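PDB 1RTR: geranyltranstransferase from Staphylococcus aureus, which catalyses the stepwise condensation of isopentenyl diphosphate with allylic diphosphates to give farnesyl diphosphate, the fifteen-carbon precursor of longer isoprenoids. Local coordinates for residues T28-S33 and I109-A114; L50-D55 and T278-E283; A68-M73 and E121-D126; F184-A189 and E201-Y206. One frame throughout, in Å; residues are numbered along the deposited sequence.

Overall arrangement
All four contacts join helices of one all-alpha bundle and all are largely buried, yet their surroundings differ. Interactions 1 and 3 share helix 105-124, lie with their nearest atoms about 6 Å apart, and both reach the second subunit. Interactions 2 and 4 lie side by side across the chain's centre from interaction 1; there T53 packs on V186, the hydroxyl of Y206 probably bonds to the carbonyl of L281, and no other chain touches them. Interaction 3 bridges the two regions, since L71 meets A185 and F184, and A68 meets L50 and L51. Chemistry varies too: interaction 3 is almost wholly apolar, interaction 1 adds a serine, interaction 2 an imidazole, and interaction 4 an exposed glutamate.

Interaction 1: T28-S33 and I109-A114; sequences TQLEES and ILAGDA
L30 and A111 bring the start of helix 30-38 against the flank of helix 105-124, a small helix-helix junction within the all-alpha isoprenoid synthase fold of this family. Their alpha carbons approach to 5.9 Å, a short separation consistent with the small side chain of A111. L30 is the residue that reaches across. With CG anti to the backbone N (chi1 -175°), the leucine extends one branch, CD1, over the helix surface. That single methyl rests on the backbone between two residues, 3.8 Å from the carbonyl O of L110 and equally 3.8 Å from the amide N of A111. Three beta carbons flank it where it sits on this peptide: those of L110 and A111, each 4.3 Å from L30 CD1, and that of A114, slightly farther off on the next turn. The peptide beneath is committed to the helix, where the carbonyl of L110 accepts the amide of A114. M155 of the second subunit packs on both L30 and L110, so the junction also carries part of the dimer interface. Nearby D113 bonds to H81 of its own chain and to H81 of the second subunit. One turn along the shorter helix, S33 adds a smaller contact. Its hydroxyl receives a hydrogen bond from N99 ND2, outside the two segments, and the same oxygen lies against a methyl group: S33 OG is 3.3 Å from A111 CB.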
loop_
_atom_site.group_PDB
_atom_site.type_symbol
_atom_site.label_atom_id
_atom_site.label_comp_id
_atom_site.label_asym_id
_atom_site.label_seq_id
_atom_site.Cartn_x
_atom_site.Cartn_y
_atom_site.Cartn_z
ATOM N N THR A 28 -10.229 -6.923 17.392
ATOM C CA THR A 28 -10.487 -7.761 16.218
ATOM C C THR A 28 -9.315 -8.705 15.982
ATOM O O THR A 28 -8.247 -8.568 16.590
ATOM C CB THR A 28 -10.751 -6.928 14.931
ATOM O OG1 THR A 28 -9.627 -6.082 14.655
ATOM C CG2 THR A 28 -11.901 -5.953 15.117
ATOM N N GLN A 29 -9.521 -9.659 15.081
ATOM C CA GLN A 29 -8.492 -10.629 14.741
ATOM C C GLN A 29 -7.480 -10.110 13.721
ATOM O O GLN A 29 -6.525 -10.819 13.386
ATOM C CB GLN A 29 -9.130 -11.902 14.196
ATOM C CG GLN A 29 -10.256 -12.471 15.020
ATOM C CD GLN A 29 -10.800 -13.727 14.394
ATOM O OE1 GLN A 29 -11.216 -13.717 13.227
ATOM N NE2 GLN A 29 -10.771 -14.823 15.142
ATOM N N LEU A 30 -7.687 -8.882 13.236
ATOM C CA LEU A 30 -6.863 -8.297 12.174
ATOM C C LEU A 30 -5.379 -8.523 12.398
ATOM O O LEU A 30 -4.684 -9.030 11.518
ATOM C CB LEU A 30 -7.154 -6.803 11.996
ATOM C CG LEU A 30 -6.462 -6.042 10.852
ATOM C CD1 LEU A 30 -6.778 -6.634 9.481
ATOM C CD2 LEU A 30 -6.851 -4.594 10.884
ATOM N N GLU A 31 -4.893 -8.175 13.579
ATOM C CA GLU A 31 -3.468 -8.306 13.827
ATOM C C GLU A 31 -2.993 -9.749 14.101
ATOM O O GLU A 31 -1.831 -10.064 13.846
ATOM C CB GLU A 31 -2.956 -7.295 14.865
ATOM C CG GLU A 31 -4.006 -6.688 15.774
ATOM C CD GLU A 31 -4.839 -5.598 15.130
ATOM O OE1 GLU A 31 -4.293 -4.551 14.739
ATOM O OE2 GLU A 31 -6.065 -5.783 15.042
ATOM N N GLU A 32 -3.866 -10.634 14.585
ATOM C CA GLU A 32 -3.453 -12.041 14.675
ATOM C C GLU A 32 -3.471 -12.703 13.293
ATOM O O GLU A 32 -2.688 -13.617 13.031
ATOM C CB GLU A 32 -4.187 -12.854 15.772
ATOM C CG GLU A 32 -5.705 -12.750 15.811
ATOM C CD GLU A 32 -6.408 -14.042 16.254
ATOM O OE1 GLU A 32 -5.815 -15.156 16.134
ATOM O OE2 GLU A 32 -7.582 -13.942 16.709
ATOM N N SER A 33 -4.336 -12.211 12.408
ATOM C CA SER A 33 -4.315 -12.590 11.001
ATOM C C SER A 33 -3.042 -12.091 10.291
ATOM O O SER A 33 -2.384 -12.852 9.595
ATOM C CB SER A 33 -5.555 -12.052 10.304
ATOM O OG SER A 33 -5.582 -12.436 8.942
ATOM N N ILE A 109 -8.351 -10.377 3.087
ATOM C CA ILE A 109 -8.231 -9.220 2.204
ATOM C C ILE A 109 -7.678 -8.036 2.993
ATOM O O ILE A 109 -6.673 -7.434 2.607
ATOM C CB ILE A 109 -9.600 -8.857 1.570
ATOM C CG1 ILE A 109 -10.043 -9.938 0.582
ATOM C CG2 ILE A 109 -9.538 -7.506 0.868
ATOM C CD1 ILE A 109 -11.543 -9.935 0.299
ATOM N N LEU A 110 -8.323 -7.744 4.123
ATOM C CA LEU A 110 -7.967 -6.612 4.965
ATOM C C LEU A 110 -6.634 -6.823 5.686
ATOM O O LEU A 110 -5.889 -5.866 5.913
ATOM C CB LEU A 110 -9.111 -6.284 5.940
ATOM C CG LEU A 110 -10.467 -5.869 5.318
ATOM C CD1 LEU A 110 -11.567 -5.826 6.341
ATOM C CD2 LEU A 110 -10.415 -4.523 4.573
ATOM N N ALA A 111 -6.300 -8.062 6.018
ATOM C CA ALA A 111 -4.982 -8.315 6.608
ATOM C C ALA A 111 -3.872 -8.025 5.584
ATOM O O ALA A 111 -2.802 -7.506 5.935
ATOM C CB ALA A 111 -4.882 -9.728 7.152
ATOM N N GLY A 112 -4.144 -8.340 4.316
ATOM C CA GLY A 112 -3.254 -7.982 3.226
ATOM C C GLY A 112 -3.111 -6.477 3.092
ATOM O O GLY A 112 -1.993 -5.944 3.133
ATOM N N ASP A 113 -4.244 -5.789 2.951
ATOM C CA ASP A 113 -4.260 -4.327 2.819
ATOM C C ASP A 113 -3.502 -3.612 3.936
ATOM O O ASP A 113 -2.758 -2.649 3.678
ATOM C CB ASP A 113 -5.692 -3.826 2.759
ATOM C CG ASP A 113 -6.396 -4.268 1.498
ATOM O OD1 ASP A 113 -7.630 -4.066 1.387
ATOM O OD2 ASP A 113 -5.792 -4.848 0.571
ATOM N N ALA A 114 -3.675 -4.108 5.164
ATOM C CA ALA A 114 -3.019 -3.538 6.314
ATOM C C ALA A 114 -1.502 -3.720 6.224
ATOM O O ALA A 114 -0.725 -2.805 6.548
ATOM C CB ALA A 114 -3.584 -4.146 7.614
#

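Interaction 2: L50-D55 and T278-E283; sequences LLLTLD and TKHLLE
L52 and H280, like T53 and L281, have neighbouring alpha carbons where helix 50-55 runs roughly antiparallel to the first turn of helix 279-289. The short axes make an angle of 147° and come within 9.1 Å of each other, with the alpha carbons of L52 and H280 6.5 Å apart. The imidazole of H280 is the chief meeting point, with L281 beside it. L52 sets its CD2 methyl squarely over one face, 3.7 Å from the ring centroid and 10° off the normal, a CH-pi contact. On the opposite face lies CE of K279, so the ring is held between two aliphatic groups. Its edge meets D55, whose carboxylate is turned 47° from the ring plane; D55 OD1 sits in that plane, 3.5 Å from H280 CD2. The pairing ties the C-terminal helix 279-289 to helix 45-56 of the helical prenyl synthase bundle, and T2, the first modelled residue, is drawn in as well. H280 NE2 donates to the carbonyl O of T2 while D55 OD1 accepts from the backbone N of T2, so the two side chains are fixed through a common third residue. Beside the ring, L281 lays CD1 across T53, 3.7 Å from its OG1. The hydroxyl reaches that position with OG1 beside its own backbone N, where it bonds back to the carbonyl of L49.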
loop_
_atom_site.group_PDB
_atom_site.type_symbol
_atom_site.label_atom_id
_atom_site.label_comp_id
_atom_site.label_asym_id
_atom_site.label_seq_id
_atom_site.Cartn_x
_atom_site.Cartn_y
_atom_site.Cartn_z
ATOM N N LEU A 50 18.631 -7.965 1.110
ATOM C CA LEU A 50 18.814 -6.535 1.381
ATOM C C LEU A 50 19.885 -6.317 2.457
ATOM O O LEU A 50 20.822 -5.525 2.278
ATOM C CB LEU A 50 17.467 -5.883 1.734
ATOM C CG LEU A 50 17.174 -4.554 2.463
ATOM C CD1 LEU A 50 18.260 -3.504 2.455
ATOM C CD2 LEU A 50 15.886 -3.958 1.927
ATOM N N LEU A 51 19.745 -7.048 3.560
ATOM C CA LEU A 51 20.730 -7.054 4.639
ATOM C C LEU A 51 22.144 -7.386 4.145
ATOM O O LEU A 51 23.087 -6.613 4.382
ATOM C CB LEU A 51 20.281 -8.029 5.739
ATOM C CG LEU A 51 19.375 -7.533 6.891
ATOM C CD1 LEU A 51 18.815 -6.093 6.735
ATOM C CD2 LEU A 51 18.261 -8.533 7.170
ATOM N N LEU A 52 22.298 -8.506 3.433
ATOM C CA LEU A 52 23.622 -8.909 2.919
ATOM C C LEU A 52 24.216 -7.919 1.913
ATOM O O LEU A 52 25.432 -7.674 1.930
ATOM C CB LEU A 52 23.603 -10.339 2.360
ATOM C CG LEU A 52 23.403 -11.442 3.425
ATOM C CD1 LEU A 52 23.030 -12.769 2.826
ATOM C CD2 LEU A 52 24.623 -11.596 4.315
ATOM N N THR A 53 23.379 -7.326 1.061
ATOM C CA THR A 53 23.847 -6.290 0.135
ATOM C C THR A 53 24.481 -5.086 0.853
ATOM O O THR A 53 25.521 -4.570 0.418
ATOM C CB THR A 53 22.698 -5.820 -0.811
ATOM O OG1 THR A 53 22.184 -6.934 -1.549
ATOM C CG2 THR A 53 23.217 -4.879 -1.884
ATOM N N LEU A 54 23.850 -4.626 1.930
ATOM C CA LEU A 54 24.427 -3.548 2.748
ATOM C C LEU A 54 25.794 -3.937 3.333
ATOM O O LEU A 54 26.726 -3.124 3.360
ATOM C CB LEU A 54 23.494 -3.179 3.900
ATOM C CG LEU A 54 22.295 -2.286 3.619
ATOM C CD1 LEU A 54 21.420 -2.222 4.863
ATOM C CD2 LEU A 54 22.733 -0.878 3.147
ATOM N N ASP A 55 25.899 -5.180 3.804
ATOM C CA ASP A 55 27.149 -5.672 4.367
ATOM C C ASP A 55 28.281 -5.716 3.332
ATOM O O ASP A 55 29.407 -5.325 3.637
ATOM C CB ASP A 55 26.960 -7.040 5.027
ATOM C CG ASP A 55 28.154 -7.433 5.872
ATOM O OD1 ASP A 55 28.877 -8.385 5.497
ATOM O OD2 ASP A 55 28.466 -6.819 6.916
ATOM N N THR A 278 32.226 -9.092 -2.368
ATOM C CA THR A 278 30.955 -9.623 -2.850
ATOM C C THR A 278 30.717 -11.087 -2.508
ATOM O O THR A 278 29.751 -11.684 -2.983
ATOM C CB THR A 278 30.850 -9.436 -4.366
ATOM O OG1 THR A 278 31.888 -10.191 -5.005
ATOM C CG2 THR A 278 31.154 -7.983 -4.767
ATOM N N LYS A 279 31.573 -11.669 -1.676
ATOM C CA LYS A 279 31.445 -13.088 -1.344
ATOM C C LYS A 279 29.999 -13.475 -1.001
ATOM O O LYS A 279 29.541 -14.559 -1.374
ATOM C CB LYS A 279 32.483 -13.498 -0.270
ATOM C CG LYS A 279 31.992 -14.341 0.931
ATOM C CD LYS A 279 32.474 -13.735 2.277
ATOM C CE LYS A 279 31.498 -12.664 2.841
ATOM N NZ LYS A 279 32.129 -11.315 3.096
ATOM N N HIS A 280 29.272 -12.571 -0.340
ATOM C CA HIS A 280 27.885 -12.826 0.072
ATOM C C HIS A 280 26.907 -12.889 -1.102
ATOM O O HIS A 280 26.091 -13.816 -1.206
ATOM C CB HIS A 280 27.418 -11.754 1.061
ATOM C CG HIS A 280 27.851 -11.998 2.473
ATOM N ND1 HIS A 280 27.969 -13.265 3.009
ATOM C CD2 HIS A 280 28.202 -11.136 3.457
ATOM C CE1 HIS A 280 28.376 -13.171 4.262
ATOM N NE2 HIS A 280 28.526 -11.891 4.557
ATOM N N LEU A 281 26.985 -11.874 -1.959
ATOM C CA LEU A 281 26.180 -11.804 -3.165
ATOM C C LEU A 281 26.445 -13.045 -4.028
ATOM O O LEU A 281 25.510 -13.766 -4.402
ATOM C CB LEU A 281 26.493 -10.510 -3.927
ATOM C CG LEU A 281 25.726 -9.208 -3.635
ATOM C CD1 LEU A 281 24.967 -9.207 -2.310
ATOM C CD2 LEU A 281 26.663 -8.025 -3.701
ATOM N N LEU A 282 27.729 -13.308 -4.287
ATOM C CA LEU A 282 28.179 -14.479 -5.035
ATOM C C LEU A 282 27.665 -15.763 -4.415
ATOM O O LEU A 282 27.308 -16.696 -5.131
ATOM C CB LEU A 282 29.710 -14.495 -5.133
ATOM C CG LEU A 282 30.470 -15.353 -6.159
ATOM C CD1 LEU A 282 31.002 -16.641 -5.516
ATOM C CD2 LEU A 282 29.651 -15.681 -7.420
ATOM N N GLU A 283 27.606 -15.808 -3.089
ATOM C CA GLU A 283 27.068 -16.977 -2.396
ATOM C C GLU A 283 25.569 -17.167 -2.646
ATOM O O GLU A 283 25.100 -18.301 -2.739
ATOM C CB GLU A 283 27.349 -16.892 -0.898
ATOM C CG GLU A 283 27.999 -18.127 -0.288
ATOM C CD GLU A 283 28.824 -17.788 0.946
ATOM O OE1 GLU A 283 30.052 -18.066 0.952
ATOM O OE2 GLU A 283 28.241 -17.227 1.911
#

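Interaction 3: A68-M73 and E121-D126; sequences AIALEM and ELISSD
I69 and L122 meet methyl to methyl at the close end of this contact between helix 65-83 and the final turn of helix 105-124. L122 CD2 lies 3.3 Å from I69 CG2, a tight approach, shorter than usual for two methyls. The branching of isoleucine explains it: CG2 stands anti to the backbone N and faces L122, whereas CG1, beside that N (chi1 -63°), carries the rest of the chain away. A second close point is A70, whose CB meets I123 CD1 at 3.6 Å. I123 is also packed by V137, L138 and L141 of helix 131-145, which gives this half of the junction a buried setting within the helical bundle. M73 forms the looser side. It sends an extended chain across L122 at about a right angle, its CE 3.9 Å from L122 CD2. Despite its tightly packed CD2, L122 as a residue is partly exposed. Farther on, where the helix gives way to a turn, S124 and S125 pack on Q139 of the second subunit instead. The groups that meet across the two segments are aliphatic carbons, apart from the backbone N of A70, which L122 CD2 approaches more distantly; this suggests that complementary shape and exclusion of water, not directional bonds, hold these helices together.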
loop_
_atom_site.group_PDB
_atom_site.type_symbol
_atom_site.label_atom_id
_atom_site.label_comp_id
_atom_site.label_asym_id
_atom_site.label_seq_id
_atom_site.Cartn_x
_atom_site.Cartn_y
_atom_site.Cartn_z
ATOM N N ALA A 68 13.970 -3.968 5.199
ATOM C CA ALA A 68 13.865 -5.419 5.077
ATOM C C ALA A 68 12.557 -5.958 5.650
ATOM O O ALA A 68 11.916 -6.816 5.028
ATOM C CB ALA A 68 15.065 -6.107 5.732
ATOM N N ILE A 69 12.157 -5.467 6.826
ATOM C CA ILE A 69 10.878 -5.868 7.426
ATOM C C ILE A 69 9.718 -5.448 6.526
ATOM O O ILE A 69 8.831 -6.257 6.229
ATOM C CB ILE A 69 10.696 -5.264 8.847
ATOM C CG1 ILE A 69 11.762 -5.784 9.819
ATOM C CG2 ILE A 69 9.315 -5.568 9.387
ATOM C CD1 ILE A 69 11.757 -7.316 10.002
ATOM N N ALA A 70 9.729 -4.181 6.103
ATOM C CA ALA A 70 8.785 -3.685 5.104
ATOM C C ALA A 70 8.722 -4.603 3.889
ATOM O O ALA A 70 7.640 -5.022 3.480
ATOM C CB ALA A 70 9.139 -2.281 4.684
ATOM N N LEU A 71 9.884 -4.941 3.338
ATOM C CA LEU A 71 9.962 -5.795 2.155
ATOM C C LEU A 71 9.264 -7.132 2.370
ATOM O O LEU A 71 8.533 -7.611 1.488
ATOM C CB LEU A 71 11.423 -6.013 1.747
ATOM C CG LEU A 71 11.716 -6.765 0.443
ATOM C CD1 LEU A 71 10.811 -6.308 -0.738
ATOM C CD2 LEU A 71 13.193 -6.629 0.104
ATOM N N GLU A 72 9.475 -7.735 3.542
ATOM C CA GLU A 72 8.829 -9.017 3.849
ATOM C C GLU A 72 7.312 -8.857 4.068
ATOM O O GLU A 72 6.529 -9.760 3.721
ATOM C CB GLU A 72 9.519 -9.720 5.029
ATOM C CG GLU A 72 9.041 -11.142 5.312
ATOM C CD GLU A 72 9.474 -12.173 4.271
ATOM O OE1 GLU A 72 10.285 -11.853 3.368
ATOM O OE2 GLU A 72 8.987 -13.327 4.352
ATOM N N MET A 73 6.898 -7.713 4.622
ATOM C CA MET A 73 5.468 -7.403 4.751
ATOM C C MET A 73 4.809 -7.363 3.363
ATOM O O MET A 73 3.719 -7.923 3.169
ATOM C CB MET A 73 5.257 -6.070 5.483
ATOM C CG MET A 73 5.154 -6.160 7.011
ATOM S SD MET A 73 5.163 -4.544 7.823
ATOM C CE MET A 73 5.496 -5.059 9.469
ATOM N N GLU A 121 4.522 2.726 6.416
ATOM C CA GLU A 121 4.668 3.336 7.732
ATOM C C GLU A 121 6.039 3.060 8.311
ATOM O O GLU A 121 6.684 3.961 8.840
ATOM C CB GLU A 121 3.600 2.802 8.680
ATOM C CG GLU A 121 3.229 3.763 9.791
ATOM C CD GLU A 121 3.554 3.211 11.162
ATOM O OE1 GLU A 121 4.748 2.876 11.383
ATOM O OE2 GLU A 121 2.615 3.111 12.014
ATOM N N LEU A 122 6.478 1.811 8.200
ATOM C CA LEU A 122 7.742 1.362 8.774
ATOM C C LEU A 122 8.964 2.082 8.212
ATOM O O LEU A 122 9.845 2.483 8.972
ATOM C CB LEU A 122 7.887 -0.155 8.621
ATOM C CG LEU A 122 8.611 -0.910 9.742
ATOM C CD1 LEU A 122 8.192 -0.452 11.155
ATOM C CD2 LEU A 122 8.392 -2.395 9.575
ATOM N N ILE A 123 9.019 2.263 6.892
ATOM C CA ILE A 123 10.164 2.940 6.286
ATOM C C ILE A 123 10.111 4.414 6.635
ATOM O O ILE A 123 11.130 4.999 7.021
ATOM C CB ILE A 123 10.232 2.725 4.742
ATOM C CG1 ILE A 123 10.710 1.312 4.425
ATOM C CG2 ILE A 123 11.152 3.768 4.074
ATOM C CD1 ILE A 123 10.191 0.780 3.140
ATOM N N SER A 124 8.920 4.997 6.511
ATOM C CA SER A 124 8.735 6.425 6.753
ATOM C C SER A 124 9.029 6.822 8.205
ATOM O O SER A 124 9.307 7.991 8.486
ATOM C CB SER A 124 7.334 6.873 6.335
ATOM O OG SER A 124 6.348 6.359 7.205
ATOM N N SER A 125 9.008 5.839 9.105
ATOM C CA SER A 125 9.286 6.077 10.520
ATOM C C SER A 125 10.695 5.716 10.988
ATOM O O SER A 125 11.031 5.952 12.148
ATOM C CB SER A 125 8.254 5.357 11.393
ATOM O OG SER A 125 8.491 3.963 11.408
ATOM N N ASP A 126 11.520 5.161 10.101
ATOM C CA ASP A 126 12.872 4.724 10.465
ATOM C C ASP A 126 13.855 5.863 10.691
ATOM O O ASP A 126 14.336 6.482 9.740
ATOM C CB ASP A 126 13.429 3.778 9.406
ATOM C CG ASP A 126 14.719 3.103 9.835
ATOM O OD1 ASP A 126 15.193 2.233 9.079
ATOM O OD2 ASP A 126 15.336 3.365 10.897
#

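Interaction 4: F184-A189 and E201-Y206; sequences FAVMSA and EHLESY
M187 and E204 touch along their aliphatic parts, the methionine crossing the glutamate at about a right angle. M187 CE and E204 CG are 3.4 Å apart, and M187 SD stands at the same 3.4 Å from E204 CG. Two bends bring the thioether there: with chi2 at -49° and chi3 at -74°, the methionine curls so that both sulfur and terminal methyl meet that methylene. The sulfur also approaches L203, 4.1 Å from its CB. The methylenes of E204 take the side-chain contact, while the sulfur also nears its backbone N; the glutamate as a whole is exposed. Next to the methionine, V186 divides its work between two branches. V186 CG2 rests 3.5 Å from the carbonyl O of L203 and 3.8 Å from its CB, while V186 CG1 turns to the edge of the Y206 ring, 4.4 Å from CE1. A second shell sets these groups in place. The ring of Y206 is tethered at its far end by a hydrogen bond from its hydroxyl to the carbonyl of L281, and L269 packs on Y206. T53 of helix 45-56 lies against V186, R140 of helix 131-145 against M187, and L57 and I272 against L203. Beneath all this the backbones run nearly antiparallel, their short axes 9.3 Å apart at an angle of 168°. Only a brief connection separates helix 179-193 from helix 197-227, and the two form an antiparallel alpha-helical hairpin, a recurring unit of the terpenoid synthase fold.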
loop_
_atom_site.group_PDB
_atom_site.type_symbol
_atom_site.label_atom_id
_atom_site.label_comp_id
_atom_site.label_asym_id
_atom_site.label_seq_id
_atom_site.Cartn_x
_atom_site.Cartn_y
_atom_site.Cartn_z
ATOM N N PHE A 184 14.477 -4.324 -5.692
ATOM C CA PHE A 184 14.298 -3.389 -4.591
ATOM C C PHE A 184 15.285 -3.701 -3.462
ATOM O O PHE A 184 15.942 -2.799 -2.951
ATOM C CB PHE A 184 12.861 -3.407 -4.033
ATOM C CG PHE A 184 12.722 -2.624 -2.759
ATOM C CD1 PHE A 184 12.769 -3.267 -1.529
ATOM C CD2 PHE A 184 12.630 -1.238 -2.798
ATOM C CE1 PHE A 184 12.701 -2.540 -0.352
ATOM C CE2 PHE A 184 12.564 -0.502 -1.637
ATOM C CZ PHE A 184 12.593 -1.159 -0.402
ATOM N N ALA A 185 15.384 -4.976 -3.085
ATOM C CA ALA A 185 16.284 -5.399 -2.007
ATOM C C ALA A 185 17.697 -4.891 -2.214
ATOM O O ALA A 185 18.246 -4.228 -1.323
ATOM C CB ALA A 185 16.273 -6.924 -1.819
ATOM N N VAL A 186 18.294 -5.143 -3.381
ATOM C CA VAL A 186 19.690 -4.729 -3.536
ATOM C C VAL A 186 19.856 -3.234 -3.766
ATOM O O VAL A 186 20.838 -2.662 -3.270
ATOM C CB VAL A 186 20.567 -5.642 -4.500
ATOM C CG1 VAL A 186 19.839 -6.908 -4.914
ATOM C CG2 VAL A 186 21.171 -4.859 -5.701
ATOM N N MET A 187 18.900 -2.600 -4.465
ATOM C CA MET A 187 19.011 -1.177 -4.814
ATOM C C MET A 187 18.629 -0.251 -3.662
ATOM O O MET A 187 19.212 0.836 -3.511
ATOM C CB MET A 187 18.193 -0.823 -6.072
ATOM C CG MET A 187 18.641 -1.509 -7.371
ATOM S SD MET A 187 20.442 -1.428 -7.727
ATOM C CE MET A 187 20.544 0.310 -8.227
ATOM N N SER A 188 17.655 -0.655 -2.853
ATOM C CA SER A 188 17.383 0.066 -1.608
ATOM C C SER A 188 18.660 0.078 -0.753
ATOM O O SER A 188 19.037 1.119 -0.193
ATOM C CB SER A 188 16.200 -0.540 -0.844
ATOM O OG SER A 188 16.566 -1.768 -0.228
ATOM N N ALA A 189 19.350 -1.059 -0.705
ATOM C CA ALA A 189 20.622 -1.137 0.017
ATOM C C ALA A 189 21.656 -0.206 -0.608
ATOM O O ALA A 189 22.329 0.567 0.085
ATOM C CB ALA A 189 21.139 -2.578 0.092
ATOM N N GLU A 201 24.821 0.611 -11.142
ATOM C CA GLU A 201 24.565 -0.061 -12.418
ATOM C C GLU A 201 24.841 -1.548 -12.363
ATOM O O GLU A 201 24.057 -2.340 -12.871
ATOM C CB GLU A 201 25.398 0.549 -13.544
ATOM C CG GLU A 201 25.306 -0.227 -14.862
ATOM C CD GLU A 201 26.339 -1.348 -15.013
ATOM O OE1 GLU A 201 27.552 -1.082 -14.798
ATOM O OE2 GLU A 201 25.937 -2.498 -15.360
ATOM N N HIS A 202 25.968 -1.932 -11.784
ATOM C CA HIS A 202 26.330 -3.340 -11.737
ATOM C C HIS A 202 25.451 -4.099 -10.778
ATOM O O HIS A 202 25.146 -5.277 -10.996
ATOM C CB HIS A 202 27.806 -3.519 -11.353
ATOM C CG HIS A 202 28.761 -2.956 -12.360
ATOM N ND1 HIS A 202 29.458 -1.785 -12.151
ATOM C CD2 HIS A 202 29.128 -3.398 -13.586
ATOM C CE1 HIS A 202 30.218 -1.531 -13.204
ATOM N NE2 HIS A 202 30.032 -2.493 -14.090
ATOM N N LEU A 203 25.034 -3.436 -9.706
ATOM C CA LEU A 203 24.196 -4.102 -8.712
ATOM C C LEU A 203 22.818 -4.340 -9.290
ATOM O O LEU A 203 22.199 -5.377 -9.043
ATOM C CB LEU A 203 24.137 -3.285 -7.422
ATOM C CG LEU A 203 25.389 -3.405 -6.543
ATOM C CD1 LEU A 203 25.482 -2.235 -5.576
ATOM C CD2 LEU A 203 25.402 -4.747 -5.805
ATOM N N GLU A 204 22.374 -3.379 -10.096
ATOM C CA GLU A 204 21.131 -3.485 -10.858
ATOM C C GLU A 204 21.074 -4.708 -11.775
ATOM O O GLU A 204 20.221 -5.582 -11.567
ATOM C CB GLU A 204 20.884 -2.211 -11.658
ATOM C CG GLU A 204 19.822 -1.313 -11.074
ATOM C CD GLU A 204 18.609 -1.179 -11.973
ATOM O OE1 GLU A 204 17.971 -2.240 -12.251
ATOM O OE2 GLU A 204 18.305 -0.014 -12.390
ATOM N N SER A 205 21.970 -4.785 -12.766
ATOM C CA SER A 205 22.030 -5.981 -13.619
ATOM C C SER A 205 22.162 -7.226 -12.786
ATOM O O SER A 205 21.473 -8.225 -13.039
ATOM C CB SER A 205 23.184 -5.956 -14.621
ATOM O OG SER A 205 23.315 -4.693 -15.219
ATOM N N TYR A 206 23.037 -7.178 -11.788
ATOM C CA TYR A 206 23.191 -8.336 -10.930
ATOM C C TYR A 206 21.826 -8.762 -10.426
ATOM O O TYR A 206 21.472 -9.938 -10.534
ATOM C CB TYR A 206 24.155 -8.064 -9.769
ATOM C CG TYR A 206 23.979 -9.027 -8.603
ATOM C CD1 TYR A 206 23.172 -8.696 -7.509
ATOM C CD2 TYR A 206 24.595 -10.274 -8.607
ATOM C CE1 TYR A 206 23.007 -9.584 -6.438
ATOM C CE2 TYR A 206 24.431 -11.167 -7.550
ATOM C CZ TYR A 206 23.648 -10.812 -6.469
ATOM O OH TYR A 206 23.488 -11.695 -5.434
#